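Long-range contacts in thioredoxin domain-containing protein (Sinorhizobium meliloti, PDB 3U5R), which is of unknown function but belongs to the AhpC/TSA family of thioredoxin-fold proteins and may act as an oxidoreductase with antioxidant activity: residues T36-F41 with F51-F56; L62-I67 with F148-E153. All coordinates share one frame; numbering follows the deposited sequence.

Contact 1: residues T36-F41 with F51-F56; sequences TRAADF and FTLAEF
Phe41 and Asp40 turn their side chains onto 51-56 through different first torsions. In Phe41, chi1 of 49° sets CG between the backbone N and the carbonyl carbon and brings the ring against the start of the 3-10 turn 53-55; in Asp40, CG lies anti to the N (chi1 -153°), which carries the carboxylate to Leu53. The contact joins two loops of the AhpC/TSA domain, one leading into and one leaving the beta hairpin of strands 43-44 and 50-51. Its polar centre is Asp40 OD1, which accepts Leu53 N at 3.0 Å on the syn side and Phe41 N at 2.8 Å on the anti side, each donor tilted out of the carboxylate plane and the two arriving from its opposite faces. One oxygen therefore ties the aspartate to its own chain and to the turn. At the same turn, Glu55 OE1 accepts both Thr52 N and Thr52 OG1, the latter from above its carboxylate plane.

Backbone and apolar atoms both pack on the Phe41 ring: Leu53 N lies over one face, offset toward the rim, Phe51 O sits near the ring plane 3.4 Å from Phe41 CD1, and Phe56 CE2 meets the edge at CZ. Leu53 crosses the Phe41 side chain at about a right angle, its CD2 3.8 Å from Phe41 CE2, while CD1 reaches Ala38 O. Val135 and Tyr139 of helix 134-139 also touch Phe41. A water completes the polar link, donating to Asp40 OD2 at 2.7 Å and accepting from Ala54 N at 2.9 Å.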
ATOM      1  N   THR A  36       4.026   8.217  13.545  1.00 17.60           N
ATOM      2  CA  THR A  36       4.820   8.955  12.608  1.00 20.10           C
ATOM      3  C   THR A  36       3.854   9.598  11.597  1.00 20.00           C
ATOM      4  O   THR A  36       2.868   8.953  11.150  1.00 17.96           O
ATOM      5  CB  THR A  36       5.825   7.979  11.890  1.00 20.82           C
ATOM      6  OG1 THR A  36       6.654   7.399  12.908  1.00 23.06           O
ATOM      7  CG2 THR A  36       6.709   8.712  10.877  1.00 24.17           C
ATOM      8  N   ARG A  37       4.109  10.846  11.227  1.00 19.15           N
ATOM      9  CA  ARG A  37       3.290  11.525  10.186  1.00 19.77           C
ATOM     10  C   ARG A  37       3.518  10.915   8.779  1.00 17.71           C
ATOM     11  O   ARG A  37       4.617  10.479   8.469  1.00 18.99           O
ATOM     12  CB  ARG A  37       3.710  12.980  10.117  1.00 21.59           C
ATOM     13  CG  ARG A  37       3.090  13.799  11.180  1.00 28.27           C
ATOM     14  CD  ARG A  37       2.551  15.058  10.494  1.00 44.64           C
ATOM     15  NE  ARG A  37       1.295  14.791   9.763  1.00 48.80           N
ATOM     16  CZ  ARG A  37       0.208  15.553   9.892  1.00 56.49           C
ATOM     17  NH1 ARG A  37       0.226  16.625  10.715  1.00 59.33           N
ATOM     18  NH2 ARG A  37      -0.894  15.267   9.203  1.00 57.52           N
ATOM     19  N   ALA A  38       2.468  10.859   7.971  1.00 16.63           N
ATOM     20  CA  ALA A  38       2.546  10.436   6.583  1.00 16.54           C
ATOM     21  C   ALA A  38       3.374  11.498   5.835  1.00 17.51           C
ATOM     22  O   ALA A  38       3.116  12.693   5.970  1.00 14.46           O
ATOM     23  CB  ALA A  38       1.127  10.420   6.015  1.00 17.50           C
ATOM     24  N   ALA A  39       4.383  11.074   5.087  1.00 17.81           N
ATOM     25  CA  ALA A  39       5.213  12.017   4.379  1.00 19.28           C
ATOM     26  C   ALA A  39       4.436  12.443   3.129  1.00 19.62           C
ATOM     27  O   ALA A  39       3.675  11.631   2.537  1.00 18.80           O
ATOM     28  CB  ALA A  39       6.505  11.338   3.966  1.00 19.72           C
ATOM     29  N   ASP A  40       4.633  13.693   2.718  1.00 18.91           N
ATOM     30  CA  ASP A  40       3.930  14.203   1.569  1.00 21.42           C
ATOM     31  C   ASP A  40       4.630  13.712   0.299  1.00 20.93           C
ATOM     32  O   ASP A  40       5.788  13.278   0.346  1.00 20.44           O
ATOM     33  CB  ASP A  40       3.789  15.720   1.567  1.00 23.79           C
ATOM     34  CG  ASP A  40       2.507  16.194   0.752  1.00 29.26           C
ATOM     35  OD1 ASP A  40       1.874  15.428  -0.041  1.00 22.56           O
ATOM     36  OD2 ASP A  40       2.118  17.356   0.947  1.00 39.98           O
ATOM     37  N   PHE A  41       3.921  13.685  -0.828  1.00 19.15           N
ATOM     38  CA  PHE A  41       4.571  13.225  -2.069  1.00 18.51           C
ATOM     39  C   PHE A  41       3.855  13.926  -3.202  1.00 19.23           C
ATOM     40  O   PHE A  41       2.791  14.534  -3.003  1.00 18.02           O
ATOM     41  CB  PHE A  41       4.383  11.694  -2.240  1.00 18.88           C
ATOM     42  CG  PHE A  41       2.919  11.234  -2.058  1.00 19.57           C
ATOM     43  CD1 PHE A  41       2.004  11.321  -3.098  1.00 19.70           C
ATOM     44  CD2 PHE A  41       2.478  10.748  -0.835  1.00 21.98           C
ATOM     45  CE1 PHE A  41       0.665  10.902  -2.929  1.00 18.55           C
ATOM     46  CE2 PHE A  41       1.146  10.362  -0.627  1.00 20.02           C
ATOM     47  CZ  PHE A  41       0.226  10.446  -1.700  1.00 19.51           C
ATOM     48  N   PHE A  51      -0.863  13.236  -7.904  1.00 16.15           N
ATOM     49  CA  PHE A  51      -1.551  13.115  -6.611  1.00 14.69           C
ATOM     50  C   PHE A  51      -0.586  13.466  -5.520  1.00 15.46           C
ATOM     51  O   PHE A  51       0.587  13.115  -5.590  1.00 13.55           O
ATOM     52  CB  PHE A  51      -2.073  11.687  -6.376  1.00 13.96           C
ATOM     53  CG  PHE A  51      -3.040  11.221  -7.430  1.00 12.92           C
ATOM     54  CD1 PHE A  51      -2.577  10.748  -8.632  1.00 14.60           C
ATOM     55  CD2 PHE A  51      -4.404  11.266  -7.214  1.00 13.31           C
ATOM     56  CE1 PHE A  51      -3.486  10.354  -9.615  1.00 17.31           C
ATOM     57  CE2 PHE A  51      -5.345  10.829  -8.208  1.00 14.55           C
ATOM     58  CZ  PHE A  51      -4.874  10.414  -9.387  1.00 16.00           C
ATOM     59  N   THR A  52      -1.098  14.190  -4.501  1.00 17.22           N
ATOM     60  CA  THR A  52      -0.359  14.533  -3.303  1.00 16.29           C
ATOM     61  C   THR A  52      -1.277  14.143  -2.131  1.00 17.59           C
ATOM     62  O   THR A  52      -2.449  13.815  -2.364  1.00 16.19           O
ATOM     63  CB  THR A  52      -0.067  16.046  -3.245  1.00 18.08           C
ATOM     64  OG1 THR A  52      -1.273  16.774  -2.956  1.00 17.19           O
ATOM     65  CG2 THR A  52       0.465  16.543  -4.571  1.00 17.53           C
ATOM     66  N   LEU A  53      -0.780  14.197  -0.883  1.00 17.55           N
ATOM     67  CA  LEU A  53      -1.688  14.057   0.293  1.00 17.30           C
ATOM     68  C   LEU A  53      -2.937  14.924   0.283  1.00 17.55           C
ATOM     69  O   LEU A  53      -4.001  14.484   0.752  1.00 17.45           O
ATOM     70  CB  LEU A  53      -0.972  14.244   1.627  1.00 16.86           C
ATOM     71  CG  LEU A  53       0.049  13.252   2.149  1.00 17.49           C
ATOM     72  CD1 LEU A  53       0.699  13.853   3.403  1.00 13.99           C
ATOM     73  CD2 LEU A  53      -0.576  11.854   2.434  1.00 17.76           C
ATOM     74  N   ALA A  54      -2.845  16.142  -0.264  1.00 17.23           N
ATOM     75  CA  ALA A  54      -3.998  17.043  -0.247  1.00 17.49           C
ATOM     76  C   ALA A  54      -5.144  16.447  -1.053  1.00 18.51           C
ATOM     77  O   ALA A  54      -6.289  16.820  -0.811  1.00 19.34           O
ATOM     78  CB  ALA A  54      -3.671  18.461  -0.823  1.00 17.45           C
ATOM     79  N   GLU A  55      -4.864  15.553  -1.996  1.00 16.20           N
ATOM     80  CA  GLU A  55      -5.967  14.980  -2.777  1.00 17.25           C
ATOM     81  C   GLU A  55      -6.813  13.999  -1.970  1.00 16.25           C
ATOM     82  O   GLU A  55      -7.943  13.606  -2.385  1.00 17.39           O
ATOM     83  CB  GLU A  55      -5.406  14.273  -4.047  1.00 17.49           C
ATOM     84  CG  GLU A  55      -5.289  15.224  -5.213  1.00 24.77           C
ATOM     85  CD  GLU A  55      -4.236  16.356  -4.992  1.00 30.79           C
ATOM     86  OE1 GLU A  55      -3.024  16.081  -4.936  1.00 34.41           O
ATOM     87  OE2 GLU A  55      -4.629  17.526  -4.857  1.00 33.66           O
ATOM     88  N   PHE A  56      -6.300  13.575  -0.819  1.00 15.81           N
ATOM     89  CA  PHE A  56      -7.061  12.594  -0.008  1.00 14.85           C
ATOM     90  C   PHE A  56      -7.549  13.189   1.268  1.00 16.21           C
ATOM     91  O   PHE A  56      -7.993  12.461   2.155  1.00 14.80           O
ATOM     92  CB  PHE A  56      -6.161  11.376   0.240  1.00 13.25           C
ATOM     93  CG  PHE A  56      -5.634  10.788  -1.051  1.00 13.46           C
ATOM     94  CD1 PHE A  56      -6.484  10.006  -1.875  1.00  9.84           C
ATOM     95  CD2 PHE A  56      -4.361  11.049  -1.468  1.00 15.06           C
ATOM     96  CE1 PHE A  56      -6.036   9.512  -3.104  1.00 14.86           C
ATOM     97  CE2 PHE A  56      -3.885  10.573  -2.728  1.00 14.59           C
ATOM     98  CZ  PHE A  56      -4.762   9.802  -3.537  1.00 15.60           C
TER
HETATM   99  O   HOH W   1      -0.417  17.686  -0.046  1.00 32.86           O

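Contact 2: residues L62-I67 with F148-E153; sequences LLVAFI and FLYDRE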
ATOM      1  N   LEU A  62      -6.454   6.827   5.655  1.00 12.72           N
ATOM      2  CA  LEU A  62      -5.670   6.804   4.431  1.00 11.29           C
ATOM      3  C   LEU A  62      -4.693   5.644   4.487  1.00 11.96           C
ATOM      4  O   LEU A  62      -3.868   5.534   5.445  1.00 11.31           O
ATOM      5  CB  LEU A  62      -4.922   8.141   4.184  1.00 12.39           C
ATOM      6  CG  LEU A  62      -3.794   8.033   3.133  1.00 16.26           C
ATOM      7  CD1 LEU A  62      -4.442   8.020   1.717  1.00 12.54           C
ATOM      8  CD2 LEU A  62      -2.805   9.221   3.209  1.00 11.62           C
ATOM      9  N   LEU A  63      -4.806   4.739   3.498  1.00  8.86           N
ATOM     10  CA  LEU A  63      -3.874   3.646   3.370  1.00 11.72           C
ATOM     11  C   LEU A  63      -2.855   3.956   2.249  1.00 11.99           C
ATOM     12  O   LEU A  63      -3.265   4.231   1.100  1.00 12.22           O
ATOM     13  CB  LEU A  63      -4.609   2.335   3.078  1.00 20.00           C
ATOM     14  CG  LEU A  63      -3.730   1.103   2.847  1.00 20.00           C
ATOM     15  CD1 LEU A  63      -2.928   0.775   4.097  1.00 20.00           C
ATOM     16  CD2 LEU A  63      -4.573  -0.087   2.418  1.00 20.00           C
ATOM     17  N   VAL A  64      -1.548   3.863   2.550  1.00 11.90           N
ATOM     18  CA  VAL A  64      -0.528   4.025   1.549  1.00 11.46           C
ATOM     19  C   VAL A  64       0.098   2.647   1.428  1.00 13.45           C
ATOM     20  O   VAL A  64       0.576   2.087   2.440  1.00 13.39           O
ATOM     21  CB  VAL A  64       0.535   5.046   1.947  1.00 13.92           C
ATOM     22  CG1 VAL A  64       1.631   5.148   0.814  1.00 13.36           C
ATOM     23  CG2 VAL A  64      -0.111   6.419   2.201  1.00 10.73           C
ATOM     24  N   ALA A  65       0.106   2.075   0.206  1.00 12.11           N
ATOM     25  CA  ALA A  65       0.507   0.682   0.033  1.00 12.49           C
ATOM     26  C   ALA A  65       1.557   0.581  -0.987  1.00 11.72           C
ATOM     27  O   ALA A  65       1.332   1.003  -2.152  1.00 14.64           O
ATOM     28  CB  ALA A  65      -0.784  -0.188  -0.416  1.00 13.88           C
ATOM     29  N   PHE A  66       2.736   0.093  -0.623  1.00 11.18           N
ATOM     30  CA  PHE A  66       3.789  -0.094  -1.627  1.00 11.98           C
ATOM     31  C   PHE A  66       3.661  -1.499  -2.202  1.00 14.86           C
ATOM     32  O   PHE A  66       3.806  -2.483  -1.490  1.00 14.59           O
ATOM     33  CB  PHE A  66       5.188   0.126  -1.015  1.00 11.72           C
ATOM     34  CG  PHE A  66       5.398   1.539  -0.588  1.00 11.27           C
ATOM     35  CD1 PHE A  66       6.058   2.438  -1.413  1.00 12.56           C
ATOM     36  CD2 PHE A  66       4.837   1.991   0.587  1.00 11.98           C
ATOM     37  CE1 PHE A  66       6.200   3.767  -1.048  1.00 13.86           C
ATOM     38  CE2 PHE A  66       4.968   3.349   0.974  1.00 13.78           C
ATOM     39  CZ  PHE A  66       5.668   4.214   0.166  1.00 13.35           C
ATOM     40  N   ILE A  67       3.357  -1.593  -3.490  1.00 15.18           N
ATOM     41  CA  ILE A  67       3.146  -2.889  -4.093  1.00 14.87           C
ATOM     42  C   ILE A  67       4.000  -3.037  -5.375  1.00 15.90           C
ATOM     43  O   ILE A  67       4.873  -2.224  -5.640  1.00 14.35           O
ATOM     44  CB  ILE A  67       1.630  -3.132  -4.360  1.00 15.73           C
ATOM     45  CG1 ILE A  67       1.041  -2.072  -5.295  1.00 16.14           C
ATOM     46  CG2 ILE A  67       0.862  -3.111  -3.094  1.00 13.03           C
ATOM     47  CD1 ILE A  67      -0.371  -2.472  -5.703  1.00 11.67           C
ATOM     48  N   PHE A 148       0.750   1.011   5.148  1.00 13.20           N
ATOM     49  CA  PHE A 148       0.839   2.020   6.213  1.00 13.10           C
ATOM     50  C   PHE A 148      -0.549   2.663   6.315  1.00 13.17           C
ATOM     51  O   PHE A 148      -0.984   3.320   5.354  1.00 14.10           O
ATOM     52  CB  PHE A 148       1.855   3.126   5.819  1.00 11.53           C
ATOM     53  CG  PHE A 148       3.313   2.678   5.638  1.00 12.86           C
ATOM     54  CD1 PHE A 148       3.750   1.988   4.504  1.00 12.87           C
ATOM     55  CD2 PHE A 148       4.287   3.045   6.591  1.00 13.35           C
ATOM     56  CE1 PHE A 148       5.078   1.598   4.361  1.00 13.98           C
ATOM     57  CE2 PHE A 148       5.618   2.717   6.439  1.00 16.22           C
ATOM     58  CZ  PHE A 148       6.052   1.992   5.322  1.00 13.27           C
ATOM     59  N   LEU A 149      -1.259   2.513   7.445  1.00 11.63           N
ATOM     60  CA  LEU A 149      -2.543   3.110   7.600  1.00 11.94           C
ATOM     61  C   LEU A 149      -2.424   4.352   8.529  1.00 12.81           C
ATOM     62  O   LEU A 149      -1.878   4.212   9.645  1.00 11.40           O
ATOM     63  CB  LEU A 149      -3.550   2.121   8.260  1.00 11.33           C
ATOM     64  CG  LEU A 149      -5.007   2.606   8.420  1.00 10.66           C
ATOM     65  CD1 LEU A 149      -5.697   2.812   7.016  1.00 10.84           C
ATOM     66  CD2 LEU A 149      -5.727   1.591   9.213  1.00  9.71           C
ATOM     67  N   TYR A 150      -3.021   5.470   8.093  1.00 12.00           N
ATOM     68  CA  TYR A 150      -3.056   6.740   8.823  1.00 11.62           C
ATOM     69  C   TYR A 150      -4.482   7.124   9.208  1.00 12.36           C
ATOM     70  O   TYR A 150      -5.438   6.846   8.461  1.00 11.42           O
ATOM     71  CB  TYR A 150      -2.469   7.852   7.966  1.00 11.03           C
ATOM     72  CG  TYR A 150      -1.048   7.519   7.627  1.00 14.29           C
ATOM     73  CD1 TYR A 150      -0.012   7.847   8.516  1.00 14.14           C
ATOM     74  CD2 TYR A 150      -0.740   6.816   6.432  1.00 12.78           C
ATOM     75  CE1 TYR A 150       1.311   7.540   8.209  1.00 10.99           C
ATOM     76  CE2 TYR A 150       0.604   6.427   6.140  1.00 12.21           C
ATOM     77  CZ  TYR A 150       1.602   6.808   7.043  1.00 14.02           C
ATOM     78  OH  TYR A 150       2.913   6.432   6.791  1.00 11.35           O
ATOM     79  N   ASP A 151      -4.604   7.866  10.311  1.00 12.89           N
ATOM     80  CA  ASP A 151      -5.884   8.395  10.762  1.00 14.12           C
ATOM     81  C   ASP A 151      -6.127   9.762  10.247  1.00 14.81           C
ATOM     82  O   ASP A 151      -5.419  10.254   9.343  1.00 14.57           O
ATOM     83  CB  ASP A 151      -5.977   8.305  12.306  1.00 15.18           C
ATOM     84  CG  ASP A 151      -4.945   9.246  13.011  1.00 16.97           C
ATOM     85  OD1 ASP A 151      -4.307  10.105  12.336  1.00 15.24           O
ATOM     86  OD2 ASP A 151      -4.796   9.105  14.224  1.00 17.73           O
ATOM     87  N   ARG A 152      -7.112  10.405  10.834  1.00 17.46           N
ATOM     88  CA  ARG A 152      -7.641  11.704  10.406  1.00 21.30           C
ATOM     89  C   ARG A 152      -6.525  12.781  10.438  1.00 21.09           C
ATOM     90  O   ARG A 152      -6.501  13.675   9.591  1.00 20.52           O
ATOM     91  CB  ARG A 152      -8.802  12.175  11.325  1.00 23.10           C
ATOM     92  CG  ARG A 152     -10.114  11.279  11.386  1.00 34.49           C
ATOM     93  CD  ARG A 152     -11.464  12.126  11.477  1.00 46.04           C
ATOM     94  NE  ARG A 152     -11.528  13.032  10.292  1.00 53.20           N
ATOM     95  CZ  ARG A 152     -12.574  13.193   9.473  1.00 51.86           C
ATOM     96  NH1 ARG A 152     -13.718  12.566   9.716  1.00 51.59           N
ATOM     97  NH2 ARG A 152     -12.465  13.989   8.406  1.00 52.98           N
ATOM     98  N   GLU A 153      -5.589  12.669  11.380  1.00 19.47           N
ATOM     99  CA  GLU A 153      -4.500  13.660  11.419  1.00 19.17           C
ATOM    100  C   GLU A 153      -3.266  13.084  10.837  1.00 19.30           C
ATOM    101  O   GLU A 153      -2.182  13.572  11.068  1.00 18.76           O
ATOM    102  CB  GLU A 153      -4.276  14.134  12.875  1.00 20.73           C
ATOM    103  CG  GLU A 153      -5.581  14.735  13.431  1.00 23.28           C
ATOM    104  CD  GLU A 153      -5.874  16.153  12.895  1.00 34.18           C
ATOM    105  OE1 GLU A 153      -5.062  16.718  12.096  1.00 34.68           O
ATOM    106  OE2 GLU A 153      -6.916  16.723  13.325  1.00 39.80           O
TER
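Four backbone hydrogen bonds join Leu62 and Val64 to Tyr150 and Phe148. Leu62 N donates to Tyr150 O and Tyr150 N returns to Leu62 O at 2.8 Å; Val64 and Phe148 repeat the reciprocal pattern, with the Val64 N bond nearly straight. Leu63 and Leu149 form the non-hydrogen-bonded pair between them, their CA atoms 4.5 Å apart. Two CA-H...O contacts supplement the ladder, from Leu149 CA to Leu62 O and from Leu63 CA to Phe148 O.

Apolar side chains meet on both sheet faces. Leu149 CD1 reaches Leu63 CB at 4.1 Å on the face that packs against helix 176-186. On the other, Val64 has CG1 anti to its backbone N (chi1 179°), which puts CG2 anti to the carbonyl carbon, where it meets Tyr150 CE2 at 4.0 Å.

Across the two segments the one pair of rings in contact is Phe66 with Phe148. Their planes stand at 74°, with Phe66 CD2 3.8 Å from Phe148 CE1, an oblique approach. Val64 O lies in the Phe148 ring plane at its edge, and His159 stacks on that ring.

The axes of 62-66 and 148-150 run at 162°, an antiparallel step; strand 61-66 lies parallel to 93-99 on its other side, in the central mixed sheet of the thioredoxin fold.

In the fold
Contact 1 closes before contact 2 opens along the chain, and they lie about 9 Å apart, centre to centre. The chain passes from the loop 51-56 into strand 61-66, so the second segment of contact 1 leads, after five residues, to the first of contact 2. They also touch in space: Leu53 CD2 lies 3.5 Å from Leu62 CD2, and Ala38 N lies 3.5 Å from Tyr150 CE1. Contact 2 is in the interior of the five-stranded mixed sheet, whereas contact 1 is partly buried and lies against the sheet face that carries Leu62 and Tyr150. Together they show how the loops flanking hairpin 43-44/50-51 are packed onto the thioredoxin-fold core.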